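Local coordinates for protein enoyl-CoA hydratase (Mycolicibacterium smegmatis, PDB 7MCM) that probably hydrates enoyl-CoA thioesters to (3S)-3-hydroxyacyl-CoA in fatty acid oxidation, as a member of the enoyl-CoA hydratase/isomerase family, at residues D11-R15 with D49-S53; F35-D40 with R97-L102; C105-V109 with V216-K220; D123-M127 with D152-L158; R131-E135 with L197-A201. All blocks are in the same frame, centred on the assembly; numbering follows the deposited sequence. Where two conformers were deposited one is given.

Overall arrangement
Contacts 2 to 5 are largely buried, whereas contact 1 lies partly exposed at a rim of the six-stranded sheet, about 18 Å from the chain centre to its own centre. Chemistry follows place. Contact 1 relies on turn backbone and a surface salt bridge, and contact 2 combines a polar rim with an aromatic interior. In contact 3 basic side chains reach loop carbonyls; contact 4 sets two acids beside an apolar helix pair; contact 5 is purely apolar. Contacts 1 and 3 meet through I52 O and R217 NH2, contacts 4 and 5 through A125 O and R131 NH1. Contacts 2 and 4 share a seam where P99 and L102 touch M127.

Contact 1. Residues D11-R15 with D49-S53; sequences DRAGR and DTDIS
R15 and I52 bring their CA atoms within 4.5 Å, and the backbones are joined by a nearly straight hydrogen bond from S53 N to R15 O (2.9 Å, N-H...O angle 172°), made in the carbonyl plane on a lone pair. A beta-hairpin link packs here on a type I beta turn at the edge of the crotonase-type sheet: the link joins strands 8-13 and 16-21, and the turn, D49-I52, leads from helix 33-48 into strand 54-59. Further backbone bonding between R15 and V54 carries the connection toward that strand.

Two arginines work the interface in different ways. R12 has its CG opposite the backbone nitrogen (chi1 -173°) and bends at chi3, which brings the guanidinium over to the far turn, where NH1 forms a salt bridge with D49 OD2 at 3.0 Å. The two planes are strongly inclined, 69° apart, and the oxygen lies over a face of the guanidinium, not in line with an N-H, so the attraction is one of charges. I52 CD1 also sits over one face, toward the rim, 3.3 Å from R12 NE, so an apolar tip shares the cation with the acid. D49 uses its second oxygen internally: OD1 accepts from D51 N in an Asx turn within the type I turn. The R15 side chain runs past D51 O and also touches A213 of helix 213-226. Its contribution to the turn is a weak hydrogen bond from R15 NE to D51 O at 3.1 Å.

Contact 2. Residues F35-D40 with R97-L102; sequences FIDAFD and RVPRAL
R97 and the two acids D37 and D40 make the ionic part of this interface between helices 35-40 and 97-102, whose axes run almost parallel (9°) and approach to 9.6 Å. D37 and D40 stand one helical turn apart, and both converge on a single guanidinium. R97 NH2 donates to D37 OD1 at 2.8 Å, nearly in line with the C-O bond, and also to D40 OD2 through its anti lone pair. The D40 carboxylate is almost coplanar with the guanidinium, only 25° away, and a weak bond from NE joins the same oxygen. A kink at chi3 (59°) turns the arginine head back toward the acids. The other oxygen, D40 OD1, is engaged by R104 and by a water that also donates to R97 O.

Apolar packing begins directly beneath. I36 CG2 lies over the centre of the guanidinium face, 3.5 Å from R97 NE. Deeper in, F39 inserts its ring edge-on: CZ meets L102 CG in the ring plane at 3.8 Å, and CD2 meets A101 CB at 3.8 Å. V98 CG1 instead lies well out of the F39 ring plane, 3.9 Å from CE2. F35 reaches V98 CG2 more loosely, by its edge.

Side-by-side parallel helices of this kind are typical of successive beta-alpha-beta crossovers, here linking the parallel strands 16-21, 54-59 and 109-113 of the crotonase fold.

Contact 3. Residues C105-V109 with V216-K220; sequences CEVPV and VRMAK
K220, R217 and E106 bury the most surface where helix 213-226 is fastened to the connection between helix 97-104 and strand 109-113 of the crotonase-type core. K220 is stretched to full length, with CG opposite the backbone nitrogen (chi1 168°), and passes along the peptides of E106 and V107 to deliver its ammonium to two carbonyls. NZ donates to V107 O at 2.8 Å and to C105 O at 3.2 Å, in each case from above the carbonyl plane. D129 adds a salt bridge to the same nitrogen and also accepts from V109 N.

R217, one turn earlier, is likewise extended from CG to NE. V107 CG1 covers one face of its guanidinium, 3.4 Å from NH2. At the edge, NH1 makes a salt bridge with E106 OE1 at 3.2 Å, but the carboxylate stands perpendicular and is met from above its plane. The stronger hold comes from backbone: NH2 donates to I52 O and A46 O, and NH1 to N47 O.

E106 takes part through its main chain as well, its carbonyl joined to R217 O by a water. Beside the polar groups, P108 CG packs on V216 CG1 at 3.8 Å, next to L172 and V144 of a third subunit.

K220 and R217 thus bond to main-chain oxygens of the 105-109 loop, of the end of helix 33-48 and of the 49-53 turn, and D129 probably offsets the charge of K220 inside the protein.

Contact 4. Residues D123-M127 with D152-L158; sequences DLAVM and DGGTWFL
D152 swings its CG between the backbone nitrogen and the carbonyl carbon (chi1 56°), while D123 keeps CG beside its nitrogen, opposite the carbonyl carbon; these torsions bring the two carboxylates together, with D123 OD2 just 2.5 Å from D152 OD1. Their planes are steeply inclined to each other. D152 OD1 is also the acceptor of an Asx turn, receiving G154 N from above the carboxylate plane at 3.2 Å, immediately ahead of helix 154-162. G154, with no side chain, lets its CA come 3.5 Å from D123 OD2.

In the crotonase fold this is where helix 120-127 packs against the start of helix 154-162. Further along, segments 123-127 and 154-158 are inclined by 46°, with axes 9.0 Å apart, and the chemistry becomes apolar. M127 is extended, and its CG sits above the F157 ring in a CH-pi contact, 3.7 Å from the centroid and 16° off the normal. Its sulfur follows as an oblique Met-aromatic partner, and its CE ends 3.2 Å from D152 O. W156 CE3 lies over the opposite face of F157, sandwiching the ring. V126 slides past F157, bringing CG1 to 3.7 Å from F157 CB, and its CG2 reaches L158 CD1. W156 and F157 also reach a second subunit, W156 NE1 bonding to its A229 O.

The contact therefore gathers acids where helix 154-162 begins: E141 brings a third carboxylate beside D123, and G154 N is bonded to D152 OD1. Judged from the family, this acidic cluster probably lies at or near the active site.

Contact 5. Residues R131-E135 with L197-A201; sequences RIAAE and LLPAA
I132 and L197 are the centre of a wholly apolar helix-on-sheet contact, in which the first turn of helix 197-209 lies against strand 130-134 inside the six-stranded sheet. Helix and strand run nearly antiparallel, at 160°, with 8.8 Å between their axes.

The strand supplies one long side chain. With CG1 of I132 set between the backbone nitrogen and the carbonyl carbon (chi1 64°), the branch projects into the helix, and its CD1 rests 3.6 Å from A201 N and 3.8 Å from A201 CB. A200 CB is somewhat farther from the same methyl. The small alanines let the helix backbone itself receive the isoleucine.

L197 meets it at a slant, its CG opposite the backbone nitrogen (chi1 172°). CD1 meets I132 CG1 at 3.7 Å and continues along the strand to A133 C at 3.8 Å, while CD2 turns to A134 CB at 4.2 Å. One leucine fork therefore spans three consecutive strand residues. Neighbouring strands widen the bed: L197 and A201 touch A112, and A200 reaches L192.

A helix that follows edge strand 191-192 and folds back antiparallel across the parallel strands beside it is the packing typical of an alpha/beta layered core such as the crotonase fold.

Contact 1. Residues D11-R15 with D49-S53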
# COMPACT_ATOMS: atom_id res chain seq x y z
N ASP B 11 -37.04 -10.54 3.40
CA ASP B 11 -37.64 -11.64 4.14
C ASP B 11 -36.68 -12.07 5.24
O ASP B 11 -35.47 -12.07 5.03
CB ASP B 11 -37.90 -12.86 3.24
CG ASP B 11 -38.86 -12.56 2.12
OD1 ASP B 11 -39.83 -11.80 2.34
OD2 ASP B 11 -38.65 -13.09 1.00
N ARG B 12 -37.20 -12.41 6.41
CA ARG B 12 -36.35 -12.94 7.47
C ARG B 12 -36.77 -14.34 7.87
O ARG B 12 -37.96 -14.61 8.04
CB ARG B 12 -36.34 -12.06 8.72
CG ARG B 12 -35.31 -12.53 9.75
CD ARG B 12 -35.31 -11.61 10.93
NE ARG B 12 -35.16 -10.25 10.44
CZ ARG B 12 -35.28 -9.16 11.19
NH1 ARG B 12 -35.55 -9.24 12.48
NH2 ARG B 12 -35.13 -7.97 10.62
N ALA B 13 -35.78 -15.22 8.06
CA ALA B 13 -35.99 -16.58 8.57
C ALA B 13 -34.91 -16.82 9.62
O ALA B 13 -33.79 -17.24 9.31
CB ALA B 13 -35.92 -17.61 7.44
N GLY B 14 -35.23 -16.51 10.88
CA GLY B 14 -34.27 -16.68 11.96
C GLY B 14 -33.17 -15.63 11.88
O GLY B 14 -33.46 -14.43 11.93
N ARG B 15 -31.92 -16.07 11.72
CA ARG B 15 -30.80 -15.15 11.58
C ARG B 15 -30.43 -14.90 10.12
O ARG B 15 -29.40 -14.27 9.84
CB ARG B 15 -29.59 -15.67 12.35
CG ARG B 15 -29.96 -16.18 13.72
CD ARG B 15 -28.74 -16.45 14.57
NE ARG B 15 -28.43 -15.26 15.35
CZ ARG B 15 -28.58 -15.16 16.66
NH1 ARG B 15 -29.01 -16.17 17.39
NH2 ARG B 15 -28.31 -13.99 17.26
N ASP B 49 -29.31 -4.67 13.25
CA ASP B 49 -30.02 -5.78 13.89
C ASP B 49 -29.01 -6.89 14.17
O ASP B 49 -28.75 -7.74 13.33
CB ASP B 49 -31.17 -6.27 13.01
CG ASP B 49 -32.08 -7.27 13.73
OD1 ASP B 49 -31.71 -7.76 14.82
OD2 ASP B 49 -33.16 -7.57 13.19
N THR B 50 -28.47 -6.90 15.39
CA THR B 50 -27.46 -7.89 15.74
C THR B 50 -27.97 -9.32 15.74
O THR B 50 -27.16 -10.25 15.79
CB THR B 50 -26.85 -7.54 17.10
OG1 THR B 50 -27.87 -7.57 18.11
CG2 THR B 50 -26.20 -6.16 17.05
N ASP B 51 -29.28 -9.53 15.63
CA ASP B 51 -29.79 -10.89 15.46
C ASP B 51 -29.47 -11.45 14.07
O ASP B 51 -29.39 -12.67 13.91
CB ASP B 51 -31.29 -10.92 15.73
CG ASP B 51 -31.66 -10.58 17.17
OD1 ASP B 51 -30.87 -10.85 18.11
OD2 ASP B 51 -32.77 -10.03 17.38
N ILE B 52 -29.29 -10.58 13.07
CA ILE B 52 -29.03 -11.02 11.70
C ILE B 52 -27.56 -11.41 11.53
O ILE B 52 -26.66 -10.67 11.94
CB ILE B 52 -29.41 -9.91 10.70
CG1 ILE B 52 -30.86 -9.46 10.91
CG2 ILE B 52 -29.18 -10.38 9.25
CD1 ILE B 52 -31.87 -10.53 10.66
N SER B 53 -27.33 -12.55 10.88
CA SER B 53 -25.98 -13.06 10.68
C SER B 53 -25.61 -13.34 9.23
O SER B 53 -24.42 -13.45 8.94
CB SER B 53 -25.77 -14.36 11.49
OG SER B 53 -25.61 -14.08 12.87

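Contact 2. Residues F35-D40 with R97-L102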
# COMPACT_ATOMS: atom_id res chain seq x y z
N PHE B 35 -33.86 1.68 -6.21
CA PHE B 35 -33.18 0.48 -5.74
C PHE B 35 -31.97 0.83 -4.89
O PHE B 35 -31.74 0.21 -3.84
CB PHE B 35 -32.74 -0.41 -6.91
CG PHE B 35 -31.99 -1.62 -6.46
CD1 PHE B 35 -30.61 -1.58 -6.27
CD2 PHE B 35 -32.67 -2.79 -6.14
CE1 PHE B 35 -29.94 -2.68 -5.79
CE2 PHE B 35 -31.99 -3.90 -5.68
CZ PHE B 35 -30.62 -3.85 -5.51
N ILE B 36 -31.15 1.78 -5.35
CA ILE B 36 -29.94 2.14 -4.62
C ILE B 36 -30.29 2.58 -3.20
O ILE B 36 -29.66 2.13 -2.23
CB ILE B 36 -29.15 3.21 -5.39
CG1 ILE B 36 -28.72 2.65 -6.76
CG2 ILE B 36 -27.94 3.66 -4.58
CD1 ILE B 36 -28.09 3.67 -7.71
N ASP B 37 -31.32 3.42 -3.06
CA ASP B 37 -31.77 3.86 -1.74
C ASP B 37 -32.18 2.68 -0.86
O ASP B 37 -31.86 2.64 0.33
CB ASP B 37 -32.93 4.84 -1.88
CG ASP B 37 -32.51 6.18 -2.45
OD1 ASP B 37 -31.30 6.50 -2.41
OD2 ASP B 37 -33.39 6.92 -2.93
N ALA B 38 -32.92 1.72 -1.43
CA ALA B 38 -33.36 0.55 -0.67
C ALA B 38 -32.18 -0.33 -0.26
O ALA B 38 -32.18 -0.92 0.82
CB ALA B 38 -34.36 -0.26 -1.49
N PHE B 39 -31.19 -0.45 -1.14
CA PHE B 39 -30.02 -1.26 -0.83
C PHE B 39 -29.22 -0.61 0.30
O PHE B 39 -28.82 -1.30 1.25
CB PHE B 39 -29.17 -1.44 -2.09
CG PHE B 39 -28.13 -2.52 -1.99
CD1 PHE B 39 -28.48 -3.85 -2.18
CD2 PHE B 39 -26.82 -2.21 -1.71
CE1 PHE B 39 -27.53 -4.86 -2.09
CE2 PHE B 39 -25.85 -3.22 -1.60
CZ PHE B 39 -26.21 -4.54 -1.80
N ASP B 40 -29.02 0.71 0.24
CA ASP B 40 -28.45 1.43 1.37
C ASP B 40 -29.20 1.12 2.66
O ASP B 40 -28.60 0.76 3.67
CB ASP B 40 -28.47 2.94 1.11
CG ASP B 40 -27.19 3.45 0.48
OD1 ASP B 40 -26.12 2.82 0.67
OD2 ASP B 40 -27.25 4.48 -0.21
N ARG B 97 -22.67 3.79 -5.09
CA ARG B 97 -23.23 3.65 -3.75
C ARG B 97 -23.42 2.19 -3.37
O ARG B 97 -23.24 1.83 -2.20
CB ARG B 97 -24.56 4.41 -3.66
CG ARG B 97 -24.39 5.92 -3.60
CD ARG B 97 -25.74 6.63 -3.66
NE ARG B 97 -26.63 6.23 -2.58
CZ ARG B 97 -27.92 6.54 -2.53
NH1 ARG B 97 -28.49 7.25 -3.49
NH2 ARG B 97 -28.64 6.14 -1.49
N VAL B 98 -23.81 1.34 -4.32
CA VAL B 98 -23.99 -0.08 -4.03
C VAL B 98 -22.69 -0.76 -3.60
O VAL B 98 -22.68 -1.44 -2.56
CB VAL B 98 -24.66 -0.79 -5.22
CG1 VAL B 98 -24.44 -2.30 -5.15
CG2 VAL B 98 -26.13 -0.47 -5.26
N PRO B 99 -21.57 -0.62 -4.34
CA PRO B 99 -20.31 -1.20 -3.84
C PRO B 99 -19.93 -0.68 -2.46
O PRO B 99 -19.48 -1.45 -1.61
CB PRO B 99 -19.28 -0.76 -4.89
CG PRO B 99 -20.06 -0.43 -6.07
CD PRO B 99 -21.39 0.02 -5.65
N ARG B 100 -20.12 0.62 -2.22
CA ARG B 100 -19.75 1.18 -0.93
C ARG B 100 -20.66 0.65 0.16
O ARG B 100 -20.22 0.47 1.30
CB ARG B 100 -19.81 2.71 -0.99
CG ARG B 100 -18.78 3.31 -1.94
CD ARG B 100 -18.64 4.81 -1.75
NE ARG B 100 -17.73 5.38 -2.73
CZ ARG B 100 -16.40 5.36 -2.63
NH1 ARG B 100 -15.80 4.78 -1.60
NH2 ARG B 100 -15.67 5.90 -3.60
N ALA B 101 -21.93 0.39 -0.16
CA ALA B 101 -22.83 -0.20 0.83
C ALA B 101 -22.36 -1.60 1.23
O ALA B 101 -22.30 -1.94 2.42
CB ALA B 101 -24.26 -0.23 0.30
N LEU B 102 -21.99 -2.42 0.25
CA LEU B 102 -21.52 -3.77 0.56
C LEU B 102 -20.23 -3.72 1.35
O LEU B 102 -19.97 -4.60 2.18
CB LEU B 102 -21.34 -4.56 -0.73
CG LEU B 102 -22.58 -5.35 -1.13
CD1 LEU B 102 -22.31 -6.10 -2.41
CD2 LEU B 102 -23.00 -6.30 -0.01
O HOH W 1 -23.65 3.41 -0.10

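Contact 3. Residues C105-V109 with V216-K220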
# COMPACT_ATOMS: atom_id res chain seq x y z
N CYS B 105 -21.26 -3.34 4.84
CA CYS B 105 -22.13 -4.40 5.34
C CYS B 105 -21.34 -5.37 6.21
O CYS B 105 -20.42 -6.04 5.73
CB CYS B 105 -22.78 -5.16 4.18
SG CYS B 105 -24.03 -6.35 4.72
N GLU B 106 -21.75 -5.48 7.48
CA GLU B 106 -21.04 -6.29 8.45
C GLU B 106 -21.40 -7.77 8.38
O GLU B 106 -20.69 -8.59 8.98
CB GLU B 106 -21.31 -5.80 9.86
CG GLU B 106 -21.04 -4.34 10.06
CD GLU B 106 -21.37 -3.91 11.46
OE1 GLU B 106 -21.63 -4.79 12.32
OE2 GLU B 106 -21.37 -2.68 11.71
N VAL B 107 -22.49 -8.13 7.71
CA VAL B 107 -22.87 -9.54 7.69
C VAL B 107 -22.45 -10.14 6.35
O VAL B 107 -22.42 -9.43 5.33
CB VAL B 107 -24.38 -9.72 7.96
CG1 VAL B 107 -24.83 -8.84 9.13
CG2 VAL B 107 -25.19 -9.46 6.75
N PRO B 108 -22.08 -11.42 6.33
CA PRO B 108 -21.78 -12.09 5.06
C PRO B 108 -22.98 -12.07 4.12
O PRO B 108 -24.13 -12.20 4.55
CB PRO B 108 -21.44 -13.52 5.48
CG PRO B 108 -21.24 -13.49 6.95
CD PRO B 108 -21.87 -12.27 7.50
N VAL B 109 -22.70 -11.93 2.82
CA VAL B 109 -23.71 -11.89 1.77
C VAL B 109 -23.45 -13.02 0.78
O VAL B 109 -22.37 -13.09 0.17
CB VAL B 109 -23.73 -10.54 1.04
CG1 VAL B 109 -24.81 -10.55 -0.02
CG2 VAL B 109 -23.99 -9.39 2.02
N VAL B 216 -19.21 -14.22 13.92
CA VAL B 216 -19.38 -14.19 12.47
C VAL B 216 -19.06 -12.79 11.92
O VAL B 216 -18.36 -12.65 10.90
CB VAL B 216 -20.81 -14.65 12.09
CG1 VAL B 216 -21.12 -14.30 10.63
CG2 VAL B 216 -20.92 -16.16 12.31
N ARG B 217 -19.54 -11.75 12.60
CA ARG B 217 -19.32 -10.39 12.10
C ARG B 217 -17.86 -9.97 12.28
O ARG B 217 -17.32 -9.25 11.42
CB ARG B 217 -20.25 -9.43 12.82
CG ARG B 217 -21.67 -9.55 12.29
CD ARG B 217 -22.58 -8.62 13.03
NE ARG B 217 -23.96 -8.73 12.58
CZ ARG B 217 -24.78 -7.71 12.50
NH1 ARG B 217 -24.37 -6.47 12.74
NH2 ARG B 217 -26.05 -7.92 12.16
N MET B 218 -17.24 -10.35 13.39
CA MET B 218 -15.83 -10.03 13.60
C MET B 218 -14.97 -10.74 12.57
O MET B 218 -14.00 -10.17 12.06
CB MET B 218 -15.41 -10.43 15.01
CG MET B 218 -15.86 -9.44 16.08
SD MET B 218 -15.06 -9.65 17.70
CE MET B 218 -15.26 -11.41 18.04
N ALA B 219 -15.28 -12.00 12.27
CA ALA B 219 -14.53 -12.74 11.26
C ALA B 219 -14.64 -12.08 9.89
O ALA B 219 -13.65 -11.99 9.16
CB ALA B 219 -15.01 -14.19 11.18
N LYS B 220 -15.84 -11.64 9.51
CA LYS B 220 -15.98 -10.96 8.22
C LYS B 220 -15.18 -9.67 8.20
O LYS B 220 -14.55 -9.34 7.19
CB LYS B 220 -17.43 -10.68 7.88
CG LYS B 220 -17.49 -9.72 6.69
CD LYS B 220 -18.78 -9.71 5.98
CE LYS B 220 -18.69 -8.79 4.76
NZ LYS B 220 -20.01 -8.72 4.10
O HOH W 2 -18.20 -7.50 9.71

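Contact 4. Residues D123-M127 with D152-L158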
# COMPACT_ATOMS: atom_id res chain seq x y z
N ASP B 123 -21.39 -7.37 -11.65
CA ASP B 123 -20.47 -6.83 -10.65
C ASP B 123 -21.04 -6.97 -9.24
O ASP B 123 -20.30 -7.25 -8.30
CB ASP B 123 -20.17 -5.37 -10.96
CG ASP B 123 -19.48 -5.19 -12.30
OD1 ASP B 123 -19.14 -6.21 -12.90
OD2 ASP B 123 -19.29 -4.06 -12.75
N LEU B 124 -22.35 -6.77 -9.08
CA LEU B 124 -22.99 -6.95 -7.78
C LEU B 124 -22.76 -8.37 -7.25
O LEU B 124 -22.36 -8.55 -6.10
CB LEU B 124 -24.48 -6.65 -7.88
CG LEU B 124 -25.33 -6.91 -6.63
CD1 LEU B 124 -24.88 -6.06 -5.48
CD2 LEU B 124 -26.80 -6.68 -6.93
N ALA B 125 -23.00 -9.39 -8.08
CA ALA B 125 -22.78 -10.76 -7.63
C ALA B 125 -21.34 -10.96 -7.20
O ALA B 125 -21.06 -11.56 -6.15
CB ALA B 125 -23.13 -11.75 -8.73
N VAL B 126 -20.40 -10.40 -7.97
CA VAL B 126 -18.98 -10.54 -7.69
C VAL B 126 -18.57 -9.78 -6.44
O VAL B 126 -17.56 -10.12 -5.81
CB VAL B 126 -18.24 -10.06 -8.96
CG1 VAL B 126 -16.81 -10.10 -8.77
CG2 VAL B 126 -18.63 -10.95 -10.14
N MET B 127 -19.32 -8.75 -6.05
CA MET B 127 -19.02 -8.02 -4.82
C MET B 127 -19.49 -8.75 -3.57
O MET B 127 -19.13 -8.34 -2.45
CB MET B 127 -19.70 -6.65 -4.85
CG MET B 127 -19.13 -5.68 -5.84
SD MET B 127 -20.28 -4.28 -6.01
CE MET B 127 -19.62 -3.58 -7.52
N ASP B 152 -18.56 0.79 -11.68
CA ASP B 152 -18.96 0.50 -10.31
C ASP B 152 -17.91 -0.28 -9.52
O ASP B 152 -18.25 -0.85 -8.48
CB ASP B 152 -20.27 -0.29 -10.32
CG ASP B 152 -20.17 -1.55 -11.15
OD1 ASP B 152 -19.06 -1.84 -11.64
OD2 ASP B 152 -21.18 -2.26 -11.29
N GLY B 153 -16.69 -0.40 -10.02
CA GLY B 153 -15.67 -1.14 -9.29
C GLY B 153 -15.56 -2.61 -9.63
O GLY B 153 -14.78 -3.33 -8.98
N GLY B 154 -16.31 -3.07 -10.64
CA GLY B 154 -16.23 -4.46 -11.03
C GLY B 154 -14.83 -4.92 -11.40
O GLY B 154 -14.48 -6.09 -11.19
N THR B 155 -14.01 -4.02 -11.95
CA THR B 155 -12.65 -4.44 -12.30
C THR B 155 -11.79 -4.71 -11.06
O THR B 155 -10.76 -5.38 -11.18
CB THR B 155 -11.95 -3.40 -13.16
OG1 THR B 155 -11.89 -2.17 -12.43
CG2 THR B 155 -12.70 -3.17 -14.47
N TRP B 156 -12.16 -4.19 -9.90
CA TRP B 156 -11.41 -4.50 -8.68
C TRP B 156 -11.80 -5.87 -8.13
O TRP B 156 -10.94 -6.66 -7.73
CB TRP B 156 -11.62 -3.40 -7.64
CG TRP B 156 -10.68 -3.44 -6.45
CD1 TRP B 156 -9.45 -2.85 -6.35
CD2 TRP B 156 -10.93 -4.07 -5.19
NE1 TRP B 156 -8.92 -3.10 -5.10
CE2 TRP B 156 -9.81 -3.85 -4.38
CE3 TRP B 156 -12.00 -4.82 -4.68
CZ2 TRP B 156 -9.72 -4.33 -3.06
CZ3 TRP B 156 -11.91 -5.30 -3.37
CH2 TRP B 156 -10.78 -5.06 -2.58
N PHE B 157 -13.10 -6.19 -8.15
CA PHE B 157 -13.60 -7.42 -7.54
C PHE B 157 -13.43 -8.64 -8.45
O PHE B 157 -13.17 -9.74 -7.97
CB PHE B 157 -15.07 -7.25 -7.17
CG PHE B 157 -15.30 -6.27 -6.06
CD1 PHE B 157 -15.20 -6.67 -4.74
CD2 PHE B 157 -15.64 -4.96 -6.33
CE1 PHE B 157 -15.41 -5.77 -3.71
CE2 PHE B 157 -15.85 -4.06 -5.30
CZ PHE B 157 -15.74 -4.47 -3.99
N LEU B 158 -13.57 -8.48 -9.77
CA LEU B 158 -13.59 -9.65 -10.64
C LEU B 158 -12.28 -10.42 -10.62
O LEU B 158 -12.33 -11.66 -10.54
CB LEU B 158 -13.99 -9.23 -12.07
CG LEU B 158 -14.23 -10.39 -13.05
CD1 LEU B 158 -15.32 -11.35 -12.55
CD2 LEU B 158 -14.62 -9.86 -14.44
O HOH W 3 -14.53 -10.91 -5.83

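Contact 5. Residues R131-E135 with L197-A201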
# COMPACT_ATOMS: atom_id res chain seq x y z
N ARG B 131 -20.70 -16.92 -3.98
CA ARG B 131 -21.66 -17.04 -5.07
C ARG B 131 -22.00 -18.50 -5.31
O ARG B 131 -21.12 -19.36 -5.31
CB ARG B 131 -21.12 -16.46 -6.37
CG ARG B 131 -21.18 -14.96 -6.48
CD ARG B 131 -20.04 -14.46 -7.38
NE ARG B 131 -18.74 -14.79 -6.81
CZ ARG B 131 -18.21 -14.14 -5.78
NH1 ARG B 131 -18.87 -13.16 -5.18
NH2 ARG B 131 -17.01 -14.49 -5.34
N ILE B 132 -23.29 -18.77 -5.49
CA ILE B 132 -23.77 -20.02 -6.05
C ILE B 132 -24.77 -19.64 -7.14
O ILE B 132 -25.33 -18.54 -7.14
CB ILE B 132 -24.42 -20.94 -5.00
CG1 ILE B 132 -25.66 -20.29 -4.42
CG2 ILE B 132 -23.47 -21.23 -3.86
CD1 ILE B 132 -26.40 -21.17 -3.42
N ALA B 133 -24.99 -20.57 -8.08
CA ALA B 133 -25.75 -20.23 -9.28
C ALA B 133 -26.70 -21.35 -9.68
O ALA B 133 -26.43 -22.54 -9.44
CB ALA B 133 -24.83 -19.93 -10.48
N ALA B 134 -27.82 -20.96 -10.28
CA ALA B 134 -28.71 -21.86 -10.99
C ALA B 134 -28.11 -22.25 -12.34
O ALA B 134 -27.31 -21.50 -12.92
CB ALA B 134 -30.08 -21.22 -11.23
N GLU B 135 -28.53 -23.41 -12.85
CA GLU B 135 -28.03 -23.88 -14.14
C GLU B 135 -28.36 -22.90 -15.26
O GLU B 135 -27.66 -22.88 -16.28
CB GLU B 135 -28.58 -25.27 -14.46
CG GLU B 135 -28.02 -26.37 -13.55
CD GLU B 135 -28.54 -27.76 -13.87
OE1 GLU B 135 -29.50 -27.88 -14.67
OE2 GLU B 135 -27.99 -28.74 -13.34
N LEU B 197 -31.73 -23.99 -6.10
CA LEU B 197 -30.83 -22.88 -5.82
C LEU B 197 -31.08 -22.28 -4.43
O LEU B 197 -30.16 -22.17 -3.61
CB LEU B 197 -30.97 -21.80 -6.89
CG LEU B 197 -30.20 -20.53 -6.55
CD1 LEU B 197 -28.69 -20.77 -6.51
CD2 LEU B 197 -30.56 -19.42 -7.52
N LEU B 198 -32.32 -21.86 -4.17
CA LEU B 198 -32.62 -21.22 -2.89
C LEU B 198 -32.51 -22.20 -1.72
O LEU B 198 -31.97 -21.82 -0.68
CB LEU B 198 -34.00 -20.55 -2.93
CG LEU B 198 -33.99 -19.21 -3.67
CD1 LEU B 198 -35.41 -18.67 -3.80
CD2 LEU B 198 -33.11 -18.21 -2.97
N PRO B 199 -33.01 -23.45 -1.83
CA PRO B 199 -32.66 -24.44 -0.79
C PRO B 199 -31.17 -24.57 -0.53
O PRO B 199 -30.76 -24.69 0.63
CB PRO B 199 -33.26 -25.74 -1.35
CG PRO B 199 -34.45 -25.29 -2.08
CD PRO B 199 -34.06 -23.97 -2.72
N ALA B 200 -30.34 -24.55 -1.58
CA ALA B 200 -28.90 -24.63 -1.36
C ALA B 200 -28.37 -23.36 -0.71
O ALA B 200 -27.46 -23.42 0.14
CB ALA B 200 -28.17 -24.88 -2.67
N ALA B 201 -28.90 -22.20 -1.10
CA ALA B 201 -28.45 -20.96 -0.49
C ALA B 201 -28.77 -20.94 1.00
O ALA B 201 -27.95 -20.48 1.81
CB ALA B 201 -29.10 -19.76 -1.19